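Local structure of NH(3)-dependent NAD(+) synthetase (Francisella tularensis subsp. holarctica LVS, 3FIU) at residues A[18-23]-A[161-166]; A[30-35]-A[136-141]. The protein belongs to the NAD synthase family of the HUP clan, an alpha/beta protein with a parallel sheet wrapped in helices, found here as a two-chain assembly with AMP bound. All blocks are in the same frame, centred on the assembly; numbering follows the deposited sequence. Where two conformers were deposited one is given.

In the fold
Contacts 1 and 2 sit side by side in one alpha/beta domain, their centres about 9 Å apart, with contact 2 nested inside the chain loop that contact 1 closes. Helix 9-25 is followed in the chain by strand 31-35, while Asp-162 and Ile-163 lie against the end of strand 137-139 and the residues just after it: Asp-162 N lies 2.9 Å from Val-139 O and Ile-163 O lies 2.8 Å from Gly-141 N, both probable hydrogen bonds. Contact 2 reaches the nucleotide pocket itself, because Gly-35 binds AMP through its carbonyl. Contact 1 stays one layer back, the side chain of Leu-164 being about 9 Å from AMP, and its Trp-19 and Ile-163 also pack against the second subunit.

Contact 1 of 2, residues A[18-23]-A[161-166]; sequences NWLSDS and ADILPL
Leu-20, on helix 9-25, and Pro-165, on the irregular chain 161-166, have the nearest CA atoms of this contact, 7.3 Å apart, so side chains must bridge the gap. Ile-163 does most of the work. CG1 anti to the backbone N (chi1 -172°) and an extended chi2 of 160° together carry CD1 out to the helix and over a face of the Trp-19 indole, 3.9 Å from the centroid of the six-membered ring and 28° off its normal: a CH-pi contact. Ser-23 OG lies over the same face, nearer the rim, and Ser-23 CB closes on Ile-163 CD1 at a snug 3.5 Å. That serine is turned back on its own helix, giving its OG proton to Trp-19 O (2.8 Å) from above the carbonyl plane. The backbone N of Ser-23 arrives from the opposite face, so the oxygen is gripped twice. Leu-20 contributes one methyl, CD2, which touches Ile-163 CD1 at 3.8 Å and Pro-165 CB at 4.0 Å. The proline ring also meets the indole, CB lying 3.9 Å from Trp-19 CZ3. Outside the two segments, Thr-246 and Leu-245 of the second subunit pack on Trp-19 and Ile-163, respectively. The whole is apolar helix-on-loop packing beside strand 137-139, the outermost of this chain's parallel sheet, here built into the dimer interface.

Contact 2 of 2, residues A[30-35]-A[136-141]; sequences EGFVIG and NRIVIG. With AMP (adenosine monophosphate), chain G.
The edge of the Arg-137 guanidinium faces the backbone carbonyl of Phe-32: Phe-32 O lies 1° out of the guanidinium plane and takes a hydrogen bond from NH1 (2.9 Å). At another part of the edge, water 1 accepts from NE and donates to Glu-30 OE1, linking two opposite charges whose own atoms stay apart. Gly-31 CA approaches the same group obliquely. A bend at chi2 (-64°) folds the arginine back over the neighbouring strand and lays its CD against the backbone at Gly-31 C, 3.4 Å away. The Phe-32 ring, on the other side of the sheet, is met obliquely by Ile-140 CD1 (3.5 Å from CD2) and Ile-138 CG1. Between these layers the backbones form a parallel ladder, Ile-138 N to Gly-31 O, Val-33 N to Ile-138 O and Ile-140 N to Val-33 O, the last nearly straight at 169°. This joins 31-35, an inner strand of the 3-2-1-4 sheet, to 137-139, the outermost on that side within this chain. The pair is part of the Rossmann-like parallel sheet of the PP-loop fold, whose first strand runs into the SGGxDS motif from Ser-37 to Ser-42, which passes into helix 40-51. Val-33 CG1 and Val-139 CG2 lie alongside each other at 3.9 Å, on the arginine's face. Past the ladder, water 2 joins Gly-35 N to Ile-140 O, and Gly-35 O receives the O2' hydroxyl of AMP at 2.6 Å.

Contact 1 of 2, residues A[18-23]-A[161-166]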
ATOM      1  N   ASN A  18     -23.170  -5.217 -11.420  1.00 28.23           N
ATOM      2  CA  ASN A  18     -23.549  -6.463 -10.742  1.00 28.48           C
ATOM      3  C   ASN A  18     -22.366  -7.026  -9.952  1.00 28.69           C
ATOM      4  O   ASN A  18     -22.506  -7.384  -8.776  1.00 26.42           O
ATOM      5  CB  ASN A  18     -24.032  -7.504 -11.753  1.00 29.72           C
ATOM      6  CG  ASN A  18     -25.391  -7.163 -12.367  1.00 31.83           C
ATOM      7  OD1 ASN A  18     -26.197  -6.441 -11.776  1.00 33.53           O
ATOM      8  ND2 ASN A  18     -25.648  -7.697 -13.559  1.00 35.37           N
ATOM      9  N   TRP A  19     -21.199  -7.048 -10.604  1.00 27.90           N
ATOM     10  CA  TRP A  19     -19.956  -7.518  -9.988  1.00 27.87           C
ATOM     11  C   TRP A  19     -19.537  -6.657  -8.788  1.00 27.05           C
ATOM     12  O   TRP A  19     -19.184  -7.185  -7.727  1.00 27.48           O
ATOM     13  CB  TRP A  19     -18.859  -7.603 -11.044  1.00 27.28           C
ATOM     14  CG  TRP A  19     -17.507  -8.020 -10.513  1.00 29.78           C
ATOM     15  CD1 TRP A  19     -17.092  -9.289 -10.232  1.00 30.75           C
ATOM     16  CD2 TRP A  19     -16.404  -7.156 -10.202  1.00 28.10           C
ATOM     17  NE1 TRP A  19     -15.789  -9.276  -9.772  1.00 29.45           N
ATOM     18  CE2 TRP A  19     -15.345  -7.979  -9.746  1.00 29.07           C
ATOM     19  CE3 TRP A  19     -16.203  -5.769 -10.286  1.00 27.85           C
ATOM     20  CZ2 TRP A  19     -14.113  -7.460  -9.356  1.00 27.53           C
ATOM     21  CZ3 TRP A  19     -14.976  -5.244  -9.896  1.00 24.77           C
ATOM     22  CH2 TRP A  19     -13.938  -6.095  -9.450  1.00 27.18           C
ATOM     23  N   LEU A  20     -19.581  -5.339  -8.939  1.00 27.19           N
ATOM     24  CA  LEU A  20     -19.293  -4.463  -7.816  1.00 25.37           C
ATOM     25  C   LEU A  20     -20.228  -4.751  -6.647  1.00 26.43           C
ATOM     26  O   LEU A  20     -19.771  -4.892  -5.501  1.00 23.96           O
ATOM     27  CB  LEU A  20     -19.379  -2.986  -8.214  1.00 25.76           C
ATOM     28  CG  LEU A  20     -18.193  -2.417  -8.980  1.00 26.19           C
ATOM     29  CD1 LEU A  20     -18.561  -1.046  -9.526  1.00 25.98           C
ATOM     30  CD2 LEU A  20     -16.895  -2.370  -8.139  1.00 25.15           C
ATOM     31  N   SER A  21     -21.525  -4.866  -6.940  1.00 25.34           N
ATOM     32  CA  SER A  21     -22.512  -5.134  -5.909  1.00 27.47           C
ATOM     33  C   SER A  21     -22.245  -6.447  -5.177  1.00 26.37           C
ATOM     34  O   SER A  21     -22.145  -6.451  -3.959  1.00 25.99           O
ATOM     35  CB  SER A  21     -23.941  -5.113  -6.468  1.00 26.88           C
ATOM     36  OG  SER A  21     -24.827  -5.215  -5.375  1.00 32.28           O
ATOM     37  N   ASP A  22     -22.100  -7.532  -5.934  1.00 28.67           N
ATOM     38  CA  ASP A  22     -21.859  -8.861  -5.380  1.00 30.96           C
ATOM     39  C   ASP A  22     -20.536  -8.886  -4.619  1.00 29.83           C
ATOM     40  O   ASP A  22     -20.469  -9.418  -3.520  1.00 31.84           O
ATOM     41  CB  ASP A  22     -21.805  -9.931  -6.486  1.00 32.55           C
ATOM     42  CG  ASP A  22     -23.170 -10.209  -7.149  1.00 39.06           C
ATOM     43  OD1 ASP A  22     -23.177 -10.909  -8.191  1.00 44.49           O
ATOM     44  OD2 ASP A  22     -24.229  -9.758  -6.644  1.00 43.31           O
ATOM     45  N   SER A  23     -19.490  -8.321  -5.216  1.00 28.77           N
ATOM     46  CA  SER A  23     -18.183  -8.275  -4.582  1.00 28.06           C
ATOM     47  C   SER A  23     -18.244  -7.569  -3.231  1.00 28.57           C
ATOM     48  O   SER A  23     -17.667  -8.045  -2.263  1.00 28.87           O
ATOM     49  CB  SER A  23     -17.151  -7.616  -5.507  1.00 27.91           C
ATOM     50  OG  SER A  23     -16.908  -8.452  -6.632  1.00 27.87           O
ATOM     51  N   ALA A 161      -5.829  -0.531  -3.648  1.00 20.05           N
ATOM     52  CA  ALA A 161      -7.272  -0.465  -3.435  1.00 19.75           C
ATOM     53  C   ALA A 161      -7.791  -1.859  -3.089  1.00 19.40           C
ATOM     54  O   ALA A 161      -7.015  -2.804  -3.049  1.00 20.21           O
ATOM     55  CB  ALA A 161      -7.970   0.099  -4.684  1.00 19.89           C
ATOM     56  N   ASP A 162      -9.087  -1.972  -2.822  1.00 17.94           N
ATOM     57  CA  ASP A 162      -9.693  -3.266  -2.494  1.00 19.80           C
ATOM     58  C   ASP A 162     -10.245  -3.928  -3.740  1.00 21.49           C
ATOM     59  O   ASP A 162     -10.331  -5.160  -3.807  1.00 20.73           O
ATOM     60  CB  ASP A 162     -10.801  -3.096  -1.468  1.00 22.10           C
ATOM     61  CG  ASP A 162     -10.298  -2.544  -0.146  1.00 20.54           C
ATOM     62  OD1 ASP A 162      -9.132  -2.832   0.224  1.00 20.79           O
ATOM     63  OD2 ASP A 162     -11.073  -1.837   0.535  1.00 19.53           O
ATOM     64  N   ILE A 163     -10.619  -3.105  -4.732  1.00 21.23           N
ATOM     65  CA  ILE A 163     -11.348  -3.608  -5.890  1.00 21.59           C
ATOM     66  C   ILE A 163     -11.064  -2.695  -7.075  1.00 21.40           C
ATOM     67  O   ILE A 163     -11.035  -1.464  -6.914  1.00 22.29           O
ATOM     68  CB  ILE A 163     -12.878  -3.731  -5.588  1.00 20.36           C
ATOM     69  CG1 ILE A 163     -13.603  -4.445  -6.729  1.00 24.01           C
ATOM     70  CG2 ILE A 163     -13.512  -2.355  -5.276  1.00 20.39           C
ATOM     71  CD1 ILE A 163     -14.979  -5.038  -6.283  1.00 19.93           C
ATOM     72  N   LEU A 164     -10.829  -3.313  -8.233  1.00 20.38           N
ATOM     73  CA  LEU A 164     -10.412  -2.615  -9.446  1.00 21.37           C
ATOM     74  C   LEU A 164     -11.367  -2.922 -10.609  1.00 22.03           C
ATOM     75  O   LEU A 164     -11.097  -3.801 -11.441  1.00 25.71           O
ATOM     76  CB  LEU A 164      -8.943  -2.979  -9.810  1.00 22.62           C
ATOM     77  CG  LEU A 164      -7.794  -2.695  -8.813  1.00 23.11           C
ATOM     78  CD1 LEU A 164      -6.425  -3.106  -9.397  1.00 21.37           C
ATOM     79  CD2 LEU A 164      -7.738  -1.227  -8.396  1.00 20.80           C
ATOM     80  N   PRO A 165     -12.490  -2.192 -10.687  1.00 21.48           N
ATOM     81  CA  PRO A 165     -13.466  -2.474 -11.759  1.00 21.39           C
ATOM     82  C   PRO A 165     -13.008  -2.131 -13.181  1.00 20.73           C
ATOM     83  O   PRO A 165     -13.568  -2.670 -14.132  1.00 23.70           O
ATOM     84  CB  PRO A 165     -14.684  -1.617 -11.376  1.00 20.67           C
ATOM     85  CG  PRO A 165     -14.100  -0.452 -10.595  1.00 20.76           C
ATOM     86  CD  PRO A 165     -12.910  -1.065  -9.815  1.00 20.97           C
ATOM     87  N   LEU A 166     -12.035  -1.229 -13.351  1.00 19.06           N
ATOM     88  CA  LEU A 166     -11.692  -0.740 -14.683  1.00 19.31           C
ATOM     89  C   LEU A 166     -10.446  -1.400 -15.271  1.00 19.85           C
ATOM     90  O   LEU A 166     -10.038  -1.082 -16.391  1.00 20.47           O
ATOM     91  CB  LEU A 166     -11.506   0.802 -14.704  1.00 18.09           C
ATOM     92  CG  LEU A 166     -12.654   1.626 -14.087  1.00 20.55           C
ATOM     93  CD1 LEU A 166     -12.331   3.102 -14.233  1.00 21.05           C
ATOM     94  CD2 LEU A 166     -13.984   1.324 -14.722  1.00 22.34           C
TER

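Contact 2 of 2, residues A[30-35]-A[136-141]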
ATOM      1  N   GLU A  30     -20.480  -2.493   3.519  1.00 25.04           N
ATOM      2  CA  GLU A  30     -21.769  -1.837   3.303  1.00 27.32           C
ATOM      3  C   GLU A  30     -21.814  -1.048   1.966  1.00 27.22           C
ATOM      4  O   GLU A  30     -22.895  -0.791   1.412  1.00 26.94           O
ATOM      5  CB  GLU A  30     -22.110  -0.953   4.513  1.00 28.93           C
ATOM      6  CG  GLU A  30     -22.410  -1.763   5.791  1.00 37.85           C
ATOM      7  CD  GLU A  30     -22.378  -0.924   7.070  1.00 45.55           C
ATOM      8  OE1 GLU A  30     -22.730   0.286   7.037  1.00 49.95           O
ATOM      9  OE2 GLU A  30     -22.001  -1.489   8.123  1.00 50.76           O
ATOM     10  N   GLY A  31     -20.644  -0.703   1.420  1.00 24.25           N
ATOM     11  CA  GLY A  31     -20.581   0.173   0.245  1.00 22.57           C
ATOM     12  C   GLY A  31     -19.154   0.553  -0.116  1.00 21.67           C
ATOM     13  O   GLY A  31     -18.188  -0.187   0.198  1.00 19.58           O
ATOM     14  N   PHE A  32     -19.021   1.732  -0.711  1.00 20.53           N
ATOM     15  CA  PHE A  32     -17.818   2.129  -1.404  1.00 19.77           C
ATOM     16  C   PHE A  32     -17.334   3.495  -0.993  1.00 18.99           C
ATOM     17  O   PHE A  32     -18.101   4.362  -0.552  1.00 18.53           O
ATOM     18  CB  PHE A  32     -18.095   2.183  -2.921  1.00 20.86           C
ATOM     19  CG  PHE A  32     -18.640   0.893  -3.488  1.00 23.28           C
ATOM     20  CD1 PHE A  32     -20.005   0.760  -3.768  1.00 20.89           C
ATOM     21  CD2 PHE A  32     -17.783  -0.187  -3.741  1.00 20.37           C
ATOM     22  CE1 PHE A  32     -20.507  -0.456  -4.280  1.00 24.15           C
ATOM     23  CE2 PHE A  32     -18.263  -1.391  -4.275  1.00 20.32           C
ATOM     24  CZ  PHE A  32     -19.646  -1.529  -4.523  1.00 23.11           C
ATOM     25  N   VAL A  33     -16.042   3.692  -1.203  1.00 15.92           N
ATOM     26  CA  VAL A  33     -15.474   5.026  -1.166  1.00 16.43           C
ATOM     27  C   VAL A  33     -14.496   5.126  -2.341  1.00 18.33           C
ATOM     28  O   VAL A  33     -13.865   4.110  -2.749  1.00 17.75           O
ATOM     29  CB  VAL A  33     -14.834   5.355   0.223  1.00 16.09           C
ATOM     30  CG1 VAL A  33     -13.645   4.442   0.530  1.00 18.53           C
ATOM     31  CG2 VAL A  33     -14.417   6.871   0.338  1.00 16.38           C
ATOM     32  N   ILE A  34     -14.376   6.337  -2.881  1.00 16.79           N
ATOM     33  CA  ILE A  34     -13.573   6.552  -4.078  1.00 17.81           C
ATOM     34  C   ILE A  34     -12.996   7.961  -4.047  1.00 17.23           C
ATOM     35  O   ILE A  34     -13.670   8.880  -3.595  1.00 18.04           O
ATOM     36  CB  ILE A  34     -14.398   6.310  -5.351  1.00 19.88           C
ATOM     37  CG1 ILE A  34     -13.485   6.389  -6.583  1.00 18.63           C
ATOM     38  CG2 ILE A  34     -15.521   7.345  -5.487  1.00 21.84           C
ATOM     39  CD1 ILE A  34     -14.051   5.696  -7.781  1.00 25.20           C
ATOM     40  N   GLY A  35     -11.729   8.109  -4.447  1.00 14.54           N
ATOM     41  CA  GLY A  35     -11.140   9.442  -4.610  1.00 16.11           C
ATOM     42  C   GLY A  35     -11.479  10.003  -5.992  1.00 19.25           C
ATOM     43  O   GLY A  35     -11.228   9.344  -7.021  1.00 17.07           O
ATOM     44  N   ASN A 136     -17.267   1.127   7.252  1.00 24.17           N
ATOM     45  CA  ASN A 136     -17.340  -0.226   6.633  1.00 25.19           C
ATOM     46  C   ASN A 136     -17.536  -0.201   5.112  1.00 25.19           C
ATOM     47  O   ASN A 136     -18.470  -0.805   4.583  1.00 26.28           O
ATOM     48  CB  ASN A 136     -18.416  -1.120   7.300  1.00 26.61           C
ATOM     49  CG  ASN A 136     -18.323  -2.594   6.874  0.50 28.61           C
ATOM     50  OD1 ASN A 136     -19.348  -3.269   6.720  0.50 32.62           O
ATOM     51  ND2 ASN A 136     -17.105  -3.090   6.675  0.50 26.12           N
ATOM     52  N   ARG A 137     -16.661   0.514   4.413  1.00 23.22           N
ATOM     53  CA  ARG A 137     -16.706   0.562   2.953  1.00 21.75           C
ATOM     54  C   ARG A 137     -15.529  -0.170   2.366  1.00 21.94           C
ATOM     55  O   ARG A 137     -14.551  -0.415   3.065  1.00 21.18           O
ATOM     56  CB  ARG A 137     -16.638   2.018   2.449  1.00 21.18           C
ATOM     57  CG  ARG A 137     -17.735   2.945   3.026  1.00 20.08           C
ATOM     58  CD  ARG A 137     -19.162   2.543   2.613  1.00 23.38           C
ATOM     59  NE  ARG A 137     -20.137   3.449   3.232  1.00 20.79           N
ATOM     60  CZ  ARG A 137     -20.476   4.641   2.741  1.00 24.68           C
ATOM     61  NH1 ARG A 137     -19.959   5.070   1.580  1.00 22.95           N
ATOM     62  NH2 ARG A 137     -21.356   5.402   3.395  1.00 23.35           N
ATOM     63  N   ILE A 138     -15.599  -0.495   1.081  1.00 19.68           N
ATOM     64  CA  ILE A 138     -14.379  -0.891   0.370  1.00 20.71           C
ATOM     65  C   ILE A 138     -13.888   0.210  -0.569  1.00 18.13           C
ATOM     66  O   ILE A 138     -14.692   0.990  -1.062  1.00 17.68           O
ATOM     67  CB  ILE A 138     -14.490  -2.245  -0.344  1.00 19.08           C
ATOM     68  CG1 ILE A 138     -15.672  -2.284  -1.338  1.00 22.83           C
ATOM     69  CG2 ILE A 138     -14.598  -3.325   0.693  1.00 20.54           C
ATOM     70  CD1 ILE A 138     -15.658  -3.578  -2.225  1.00 20.19           C
ATOM     71  N   VAL A 139     -12.572   0.263  -0.793  1.00 16.80           N
ATOM     72  CA  VAL A 139     -11.954   1.332  -1.572  1.00 18.42           C
ATOM     73  C   VAL A 139     -11.874   0.900  -3.022  1.00 19.67           C
ATOM     74  O   VAL A 139     -11.215  -0.102  -3.366  1.00 18.80           O
ATOM     75  CB  VAL A 139     -10.507   1.658  -1.058  1.00 19.12           C
ATOM     76  CG1 VAL A 139      -9.850   2.716  -1.961  1.00 18.68           C
ATOM     77  CG2 VAL A 139     -10.553   2.112   0.373  1.00 20.99           C
ATOM     78  N   ILE A 140     -12.537   1.657  -3.884  1.00 20.10           N
ATOM     79  CA  ILE A 140     -12.478   1.398  -5.319  1.00 19.15           C
ATOM     80  C   ILE A 140     -11.240   2.033  -5.928  1.00 20.26           C
ATOM     81  O   ILE A 140     -11.079   3.273  -5.871  1.00 23.53           O
ATOM     82  CB  ILE A 140     -13.692   1.981  -6.033  1.00 20.58           C
ATOM     83  CG1 ILE A 140     -14.969   1.303  -5.542  1.00 22.83           C
ATOM     84  CG2 ILE A 140     -13.476   1.822  -7.584  1.00 19.75           C
ATOM     85  CD1 ILE A 140     -16.248   1.851  -6.140  1.00 21.17           C
ATOM     86  N   GLY A 141     -10.366   1.211  -6.513  1.00 18.97           N
ATOM     87  CA  GLY A 141      -9.219   1.717  -7.265  1.00 19.74           C
ATOM     88  C   GLY A 141      -9.616   1.934  -8.723  1.00 19.45           C
ATOM     89  O   GLY A 141     -10.451   1.215  -9.256  1.00 19.32           O
TER
HETATM   90  P   AMP G3001      -4.336   9.588 -12.116  1.00 26.74           P
HETATM   91  O1P AMP G3001      -4.585   8.322 -12.915  1.00 21.62           O
HETATM   92  O2P AMP G3001      -2.923   9.622 -11.511  1.00 24.31           O
HETATM   93  O3P AMP G3001      -4.747  10.893 -12.701  1.00 22.27           O
HETATM   94  O5' AMP G3001      -5.212   9.431 -10.753  1.00 23.48           O
HETATM   95  C5' AMP G3001      -5.263   8.147 -10.098  1.00 20.20           C
HETATM   96  C4' AMP G3001      -6.373   8.189  -9.062  1.00 22.09           C
HETATM   97  O4' AMP G3001      -5.971   8.915  -7.893  1.00 22.00           O
HETATM   98  C3' AMP G3001      -7.616   8.933  -9.533  1.00 20.60           C
HETATM   99  O3' AMP G3001      -8.389   8.063 -10.349  1.00 17.93           O
HETATM  100  C2' AMP G3001      -8.300   9.258  -8.209  1.00 13.94           C
HETATM  101  O2' AMP G3001      -9.082   8.141  -7.731  1.00 16.62           O
HETATM  102  C1' AMP G3001      -7.113   9.517  -7.277  1.00 17.66           C
HETATM  103  N9  AMP G3001      -6.858  10.976  -7.226  1.00 21.33           N
HETATM  104  C8  AMP G3001      -5.921  11.675  -7.920  1.00 23.26           C
HETATM  105  N7  AMP G3001      -5.985  13.002  -7.633  1.00 23.12           N
HETATM  106  C5  AMP G3001      -7.009  13.156  -6.760  1.00 21.10           C
HETATM  107  C6  AMP G3001      -7.604  14.296  -6.038  1.00 20.64           C
HETATM  108  N6  AMP G3001      -7.151  15.555  -6.247  1.00 17.82           N
HETATM  109  N1  AMP G3001      -8.620  14.001  -5.207  1.00 16.94           N
HETATM  110  C2  AMP G3001      -9.109  12.761  -5.003  1.00 20.07           C
HETATM  111  N3  AMP G3001      -8.605  11.652  -5.614  1.00 22.21           N
HETATM  112  C4  AMP G3001      -7.567  11.822  -6.481  1.00 22.05           C
HETATM  113  O   HOH W   1     -21.550   2.566   5.472  1.00 35.81           O
HETATM  114  O   HOH W   2     -10.299   5.759  -5.020  1.00 18.26           O